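Local coordinates for protein putative 4-Hydroxy-2-oxoglutarate aldolase / 2-dehydro-3-deoxyphosphogluconate aldolase (Yersinia enterocolitica, PDB 3LM7) that is a putative aldolase of the KDGP aldolase family, with the parallel beta/alpha barrel of the TIM type, at residues T7-R12 with E35-V40; D65-V70 with Q91-N96. All blocks are in the same frame, centred on the assembly; numbering follows the deposited sequence.

Interaction 1 (T7-R12 with E35-V40); sequences TPNYYR and EGHVLV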
loop_
_atom_site.group_PDB
_atom_site.type_symbol
_atom_site.label_atom_id
_atom_site.label_comp_id
_atom_site.label_asym_id
_atom_site.label_seq_id
_atom_site.Cartn_x
_atom_site.Cartn_y
_atom_site.Cartn_z
ATOM N N THR A 7 4.804 -1.387 -14.200
ATOM C CA THR A 7 4.533 -2.009 -12.898
ATOM C C THR A 7 3.693 -3.281 -13.075
ATOM O O THR A 7 2.909 -3.352 -14.048
ATOM C CB THR A 7 3.756 -1.038 -12.007
ATOM O OG1 THR A 7 2.536 -0.698 -12.660
ATOM C CG2 THR A 7 4.590 0.271 -11.741
ATOM N N PRO A 8 3.863 -4.306 -12.183
ATOM C CA PRO A 8 3.094 -5.557 -12.294
ATOM C C PRO A 8 1.577 -5.299 -12.208
ATOM O O PRO A 8 1.119 -4.318 -11.572
ATOM C CB PRO A 8 3.506 -6.365 -11.032
ATOM C CG PRO A 8 4.963 -5.883 -10.821
ATOM C CD PRO A 8 4.852 -4.381 -11.093
ATOM N N ASN A 9 0.804 -6.210 -12.793
ATOM C CA ASN A 9 -0.682 -6.137 -12.664
ATOM C C ASN A 9 -1.124 -6.873 -11.421
ATOM O O ASN A 9 -1.594 -8.003 -11.474
ATOM C CB ASN A 9 -1.353 -6.809 -13.879
ATOM C CG ASN A 9 -2.918 -6.632 -13.886
ATOM O OD1 ASN A 9 -3.525 -5.857 -13.068
ATOM N ND2 ASN A 9 -3.582 -7.376 -14.833
ATOM N N TYR A 10 -0.989 -6.237 -10.271
ATOM C CA TYR A 10 -1.359 -6.886 -9.055
ATOM C C TYR A 10 -2.865 -7.049 -9.047
ATOM O O TYR A 10 -3.599 -6.172 -9.465
ATOM C CB TYR A 10 -1.024 -6.003 -7.851
ATOM C CG TYR A 10 0.452 -5.626 -7.779
ATOM C CD1 TYR A 10 1.384 -6.469 -7.186
ATOM C CD2 TYR A 10 0.880 -4.355 -8.257
ATOM C CE1 TYR A 10 2.763 -6.124 -7.100
ATOM C CE2 TYR A 10 2.220 -3.997 -8.162
ATOM C CZ TYR A 10 3.150 -4.879 -7.579
ATOM O OH TYR A 10 4.450 -4.416 -7.440
ATOM N N TYR A 11 -3.301 -8.159 -8.506
ATOM C CA TYR A 11 -4.732 -8.350 -8.343
ATOM C C TYR A 11 -5.171 -7.485 -7.177
ATOM O O TYR A 11 -4.625 -7.611 -6.040
ATOM C CB TYR A 11 -5.020 -9.798 -8.044
ATOM C CG TYR A 11 -6.503 -10.043 -7.731
ATOM C CD1 TYR A 11 -7.468 -10.118 -8.801
ATOM C CD2 TYR A 11 -6.929 -10.210 -6.415
ATOM C CE1 TYR A 11 -8.839 -10.365 -8.522
ATOM C CE2 TYR A 11 -8.292 -10.434 -6.124
ATOM C CZ TYR A 11 -9.219 -10.517 -7.187
ATOM O OH TYR A 11 -10.525 -10.735 -6.863
ATOM N N ARG A 12 -6.184 -6.632 -7.417
ATOM C CA ARG A 12 -6.658 -5.655 -6.392
ATOM C C ARG A 12 -5.534 -4.944 -5.668
ATOM O O ARG A 12 -5.598 -4.699 -4.443
ATOM C CB ARG A 12 -7.558 -6.329 -5.342
ATOM C CG ARG A 12 -8.846 -6.872 -5.988
ATOM C CD ARG A 12 -9.911 -7.134 -4.959
ATOM N NE ARG A 12 -11.075 -7.515 -5.749
ATOM C CZ ARG A 12 -12.233 -7.919 -5.241
ATOM N NH1 ARG A 12 -12.384 -7.952 -3.912
ATOM N NH2 ARG A 12 -13.235 -8.285 -6.067
ATOM N N GLU A 35 -5.212 -14.355 -15.847
ATOM C CA GLU A 35 -6.001 -13.128 -16.123
ATOM C C GLU A 35 -5.087 -11.894 -16.048
ATOM O O GLU A 35 -5.515 -10.837 -15.585
ATOM C CB GLU A 35 -7.196 -12.975 -15.158
ATOM C CG GLU A 35 -8.212 -14.150 -15.437
ATOM C CD GLU A 35 -9.388 -14.221 -14.524
ATOM O OE1 GLU A 35 -9.605 -13.356 -13.648
ATOM O OE2 GLU A 35 -10.115 -15.202 -14.711
ATOM N N GLY A 36 -3.844 -12.072 -16.514
ATOM C CA GLY A 36 -2.835 -11.026 -16.462
ATOM C C GLY A 36 -2.159 -10.739 -15.113
ATOM O O GLY A 36 -1.223 -9.933 -15.107
ATOM N N HIS A 37 -2.610 -11.352 -14.008
ATOM C CA HIS A 37 -2.052 -11.049 -12.658
ATOM C C HIS A 37 -0.793 -11.911 -12.362
ATOM O O HIS A 37 -0.705 -12.637 -11.347
ATOM C CB HIS A 37 -3.105 -11.233 -11.544
ATOM C CG HIS A 37 -4.343 -10.436 -11.781
ATOM N ND1 HIS A 37 -4.351 -9.053 -11.809
ATOM C CD2 HIS A 37 -5.618 -10.831 -12.037
ATOM C CE1 HIS A 37 -5.582 -8.632 -12.073
ATOM N NE2 HIS A 37 -6.357 -9.691 -12.238
ATOM N N VAL A 38 0.189 -11.751 -13.243
ATOM C CA VAL A 38 1.369 -12.585 -13.242
ATOM C C VAL A 38 2.513 -11.829 -13.890
ATOM O O VAL A 38 2.326 -10.964 -14.740
ATOM C CB VAL A 38 1.106 -13.938 -13.952
ATOM C CG1 VAL A 38 0.840 -13.746 -15.532
ATOM C CG2 VAL A 38 2.193 -14.931 -13.715
ATOM N N LEU A 39 3.689 -12.165 -13.402
ATOM C CA LEU A 39 4.946 -11.834 -13.994
ATOM C C LEU A 39 5.578 -13.163 -14.441
ATOM O O LEU A 39 5.669 -14.154 -13.673
ATOM C CB LEU A 39 5.853 -11.147 -12.959
ATOM C CG LEU A 39 5.297 -9.798 -12.484
ATOM C CD1 LEU A 39 5.964 -9.432 -11.118
ATOM C CD2 LEU A 39 5.583 -8.753 -13.611
ATOM N N VAL A 40 5.962 -13.210 -15.711
ATOM C CA VAL A 40 6.492 -14.391 -16.303
ATOM C C VAL A 40 7.984 -14.317 -16.341
ATOM O O VAL A 40 8.535 -13.358 -16.953
ATOM C CB VAL A 40 5.923 -14.459 -17.769
ATOM C CG1 VAL A 40 6.564 -15.567 -18.517
ATOM C CG2 VAL A 40 4.411 -14.608 -17.696
HETATM O O HOH W 1 1.970 -8.110 -14.476
#
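Tyr11 lies on one face of the His37 imidazole. Its CB stands 4.0 Å from the centroid of the His37 ring in a CH-pi contact. With CG anti to the backbone N (chi1 175°), the phenol ring swings over so that its edge is turned to that face. This is an edge-to-face pair with planes at 83°, and Tyr11 CD1 comes 3.6 Å from His37 NE2. Over the opposite face, toward the rim, comes the carbonyl oxygen of Glu35 from the same segment as His37.

The contact joins the N-terminal lead-in of a TIM-type barrel to the start of strand 38-43. Segment 7-12 is irregular and precedes strand 17-20. Glu35 follows helix 24-33 in a Schellman motif, and its carboxylate pairs with Lys245. Helix 234-247 also touches Tyr11 and His37, so the C-terminal helix borders this patch.

Asn9 sits at the ring edge. His37 ND1 donates to Asn9 O at 3.0 Å, with an N-H...O angle of 157°. The oxygen lies in the plane of the imidazole, but the nitrogen stands well above the carbonyl plane. The bond helps fix the rotation of the ring. Both Asn9 and His37 are centres of inverse gamma turns. The Asn9 amide is turned obliquely to the imidazole plane, and its CB rests 3.4 Å from Gly36 O.

Further along, Pro8 CG meets Leu39 CD1 at 3.7 Å. One water bridges the two backbones: it accepts from Asn9 N and donates to Val38 O at 2.9 Å.

Interaction 2 (D65-V70 with Q91-N96); sequences DNALSV and QPQHVN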
loop_
_atom_site.group_PDB
_atom_site.type_symbol
_atom_site.label_atom_id
_atom_site.label_comp_id
_atom_site.label_asym_id
_atom_site.label_seq_id
_atom_site.Cartn_x
_atom_site.Cartn_y
_atom_site.Cartn_z
ATOM N N ASP A 65 2.126 -8.081 -22.757
ATOM C CA ASP A 65 1.925 -6.698 -22.314
ATOM C C ASP A 65 3.002 -6.267 -21.280
ATOM O O ASP A 65 2.672 -5.522 -20.375
ATOM C CB ASP A 65 0.537 -6.494 -21.627
ATOM C CG ASP A 65 -0.634 -6.955 -22.513
ATOM O OD1 ASP A 65 -0.426 -7.033 -23.726
ATOM O OD2 ASP A 65 -1.725 -7.261 -21.975
ATOM N N ASN A 66 4.235 -6.728 -21.470
ATOM C CA ASN A 66 5.389 -6.387 -20.589
ATOM C C ASN A 66 5.410 -7.031 -19.200
ATOM O O ASN A 66 6.173 -6.592 -18.314
ATOM C CB ASN A 66 5.581 -4.894 -20.444
ATOM C CG ASN A 66 7.057 -4.542 -20.220
ATOM O OD1 ASN A 66 7.951 -5.251 -20.744
ATOM N ND2 ASN A 66 7.317 -3.525 -19.388
ATOM N N ALA A 67 4.589 -8.066 -19.020
ATOM C CA ALA A 67 4.471 -8.697 -17.690
ATOM C C ALA A 67 5.604 -9.694 -17.538
ATOM O O ALA A 67 5.381 -10.861 -17.279
ATOM C CB ALA A 67 3.106 -9.311 -17.537
ATOM N N LEU A 68 6.835 -9.169 -17.662
ATOM C CA LEU A 68 8.050 -9.936 -17.739
ATOM C C LEU A 68 8.846 -9.700 -16.442
ATOM O O LEU A 68 8.923 -8.566 -15.967
ATOM C CB LEU A 68 8.858 -9.411 -18.953
ATOM C CG LEU A 68 10.313 -9.912 -19.089
ATOM C CD1 LEU A 68 10.426 -11.357 -19.341
ATOM C CD2 LEU A 68 11.003 -9.138 -20.265
ATOM N N SER A 69 9.419 -10.780 -15.895
ATOM C CA SER A 69 10.345 -10.714 -14.761
ATOM C C SER A 69 11.681 -11.212 -15.275
ATOM O O SER A 69 11.812 -12.405 -15.664
ATOM C CB SER A 69 9.853 -11.683 -13.667
ATOM O OG SER A 69 10.779 -11.689 -12.602
ATOM N N VAL A 70 12.690 -10.347 -15.301
ATOM C CA VAL A 70 14.055 -10.773 -15.711
ATOM C C VAL A 70 14.714 -11.606 -14.575
ATOM O O VAL A 70 14.848 -11.093 -13.473
ATOM C CB VAL A 70 14.933 -9.547 -16.036
ATOM C CG1 VAL A 70 16.351 -10.033 -16.421
ATOM C CG2 VAL A 70 14.212 -8.747 -17.152
ATOM N N GLN A 91 13.492 -2.880 -20.113
ATOM C CA GLN A 91 12.503 -2.133 -19.305
ATOM C C GLN A 91 11.285 -2.978 -18.981
ATOM O O GLN A 91 10.135 -2.605 -19.346
ATOM C CB GLN A 91 12.059 -0.851 -20.050
ATOM C CG GLN A 91 13.243 0.086 -20.319
ATOM C CD GLN A 91 13.590 0.880 -19.052
ATOM O OE1 GLN A 91 12.727 1.490 -18.446
ATOM N NE2 GLN A 91 14.872 0.900 -18.688
ATOM N N PRO A 92 11.488 -4.080 -18.248
ATOM C CA PRO A 92 10.398 -4.950 -17.859
ATOM C C PRO A 92 9.623 -4.393 -16.683
ATOM O O PRO A 92 9.956 -3.280 -16.167
ATOM C CB PRO A 92 11.142 -6.226 -17.395
ATOM C CG PRO A 92 12.322 -5.636 -16.612
ATOM C CD PRO A 92 12.750 -4.446 -17.549
ATOM N N GLN A 93 8.619 -5.167 -16.226
ATOM C CA GLN A 93 7.885 -4.819 -15.016
ATOM C C GLN A 93 8.626 -5.223 -13.747
ATOM O O GLN A 93 8.368 -4.655 -12.689
ATOM C CB GLN A 93 6.489 -5.458 -14.985
ATOM C CG GLN A 93 5.536 -4.653 -15.936
ATOM C CD GLN A 93 4.203 -5.379 -16.121
ATOM O OE1 GLN A 93 3.932 -6.368 -15.439
ATOM N NE2 GLN A 93 3.370 -4.904 -17.090
ATOM N N HIS A 94 9.554 -6.148 -13.864
ATOM C CA HIS A 94 10.127 -6.766 -12.666
ATOM C C HIS A 94 11.530 -7.281 -12.932
ATOM O O HIS A 94 11.792 -7.852 -14.025
ATOM C CB HIS A 94 9.241 -7.985 -12.248
ATOM C CG HIS A 94 9.661 -8.584 -10.940
ATOM N ND1 HIS A 94 10.528 -9.647 -10.866
ATOM C CD2 HIS A 94 9.344 -8.257 -9.656
ATOM C CE1 HIS A 94 10.693 -9.983 -9.597
ATOM N NE2 HIS A 94 9.997 -9.145 -8.844
ATOM N N VAL A 95 12.420 -7.139 -11.923
ATOM C CA VAL A 95 13.791 -7.598 -12.083
ATOM C C VAL A 95 14.173 -8.354 -10.810
ATOM O O VAL A 95 13.920 -7.843 -9.712
ATOM C CB VAL A 95 14.761 -6.368 -12.202
ATOM C CG1 VAL A 95 16.286 -6.776 -12.163
ATOM C CG2 VAL A 95 14.424 -5.510 -13.504
ATOM N N ASN A 96 14.752 -9.548 -10.949
ATOM C CA ASN A 96 15.271 -10.267 -9.809
ATOM C C ASN A 96 16.720 -9.822 -9.625
ATOM O O ASN A 96 17.525 -9.954 -10.563
ATOM C CB ASN A 96 15.283 -11.781 -10.054
ATOM C CG ASN A 96 13.870 -12.397 -9.973
ATOM O OD1 ASN A 96 13.337 -12.653 -8.878
ATOM N ND2 ASN A 96 13.252 -12.563 -11.126
HETATM O O HOH W 2 0.738 -5.514 -18.161
#
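Gln93 reaches back along the turn before strand 68-71. Its CB lies 3.5 Å from Asn66 O. CG comes closer to the same oxygen, and CD also lies beside it. CG is anti to the carbonyl carbon and the chain is extended beyond it (chi2 171°), which carries the amide past Asn66 to its neighbours. At the tip, OE1 rests 3.3 Å from Ala67 CA. NE2 donates to a water that in turn donates to Asp65 O, and it also bonds Lys5 O.

The two segments belong to a right-handed beta-alpha-beta unit of the barrel. Strands 68-71 and 94-95 run parallel. Val70 N donates to His94 O at 2.9 Å. Val70 O takes two bonds from Asn96: the backbone N comes nearly straight on, with an angle of 168° at its hydrogen, while ND2 approaches from above the carbonyl plane at 3.2 Å. Asn96 OD1 accepts from Lys163 NZ and Asn117 ND2. Leu68 O receives two weak bonds, from Gln93 N and His94 N.

Ser69 OG and His94 ND1 share a hydrogen bond of 2.7 Å at the imidazole edge. His94 NE2 is held by Glu191, and Ser69 OG also bonds Asn18. Asn66 ND2 donates to Gln91 O in the carbonyl plane, on a lone pair, at 3.0 Å. On the other face of the sheet from Ser69 and His94, Val70 CG2 packs on Pro92 CG at 3.7 Å.

Strands 38-43 and 115-120 flank this pair of strands. Helix 80-90 lies against Leu68, Val70 and Val95, and helix 50-63 touches Asn66, Leu68 and Val70.

From the N terminus, the chain first passes through 7-12. It then forms strand 17-20 and helix 24-33 before interaction 1 closes that loop at 35-40. Helix 50-63 follows and leads to 65-70. Helix 80-90 comes next, and interaction 2 closes the second loop at 91-96. The two loops are in series and neither nests nor crosses. They meet side by side in the parallel sheet, where strands 38-43 and 68-71 are neighbours. Val40 N to Ala67 O and Val40 O to Ser69 N, each 2.9 Å, are probable hydrogen bonds between them. Thr7 O packs on Gln93 CD, so segment 7-12 of interaction 1 also touches interaction 2.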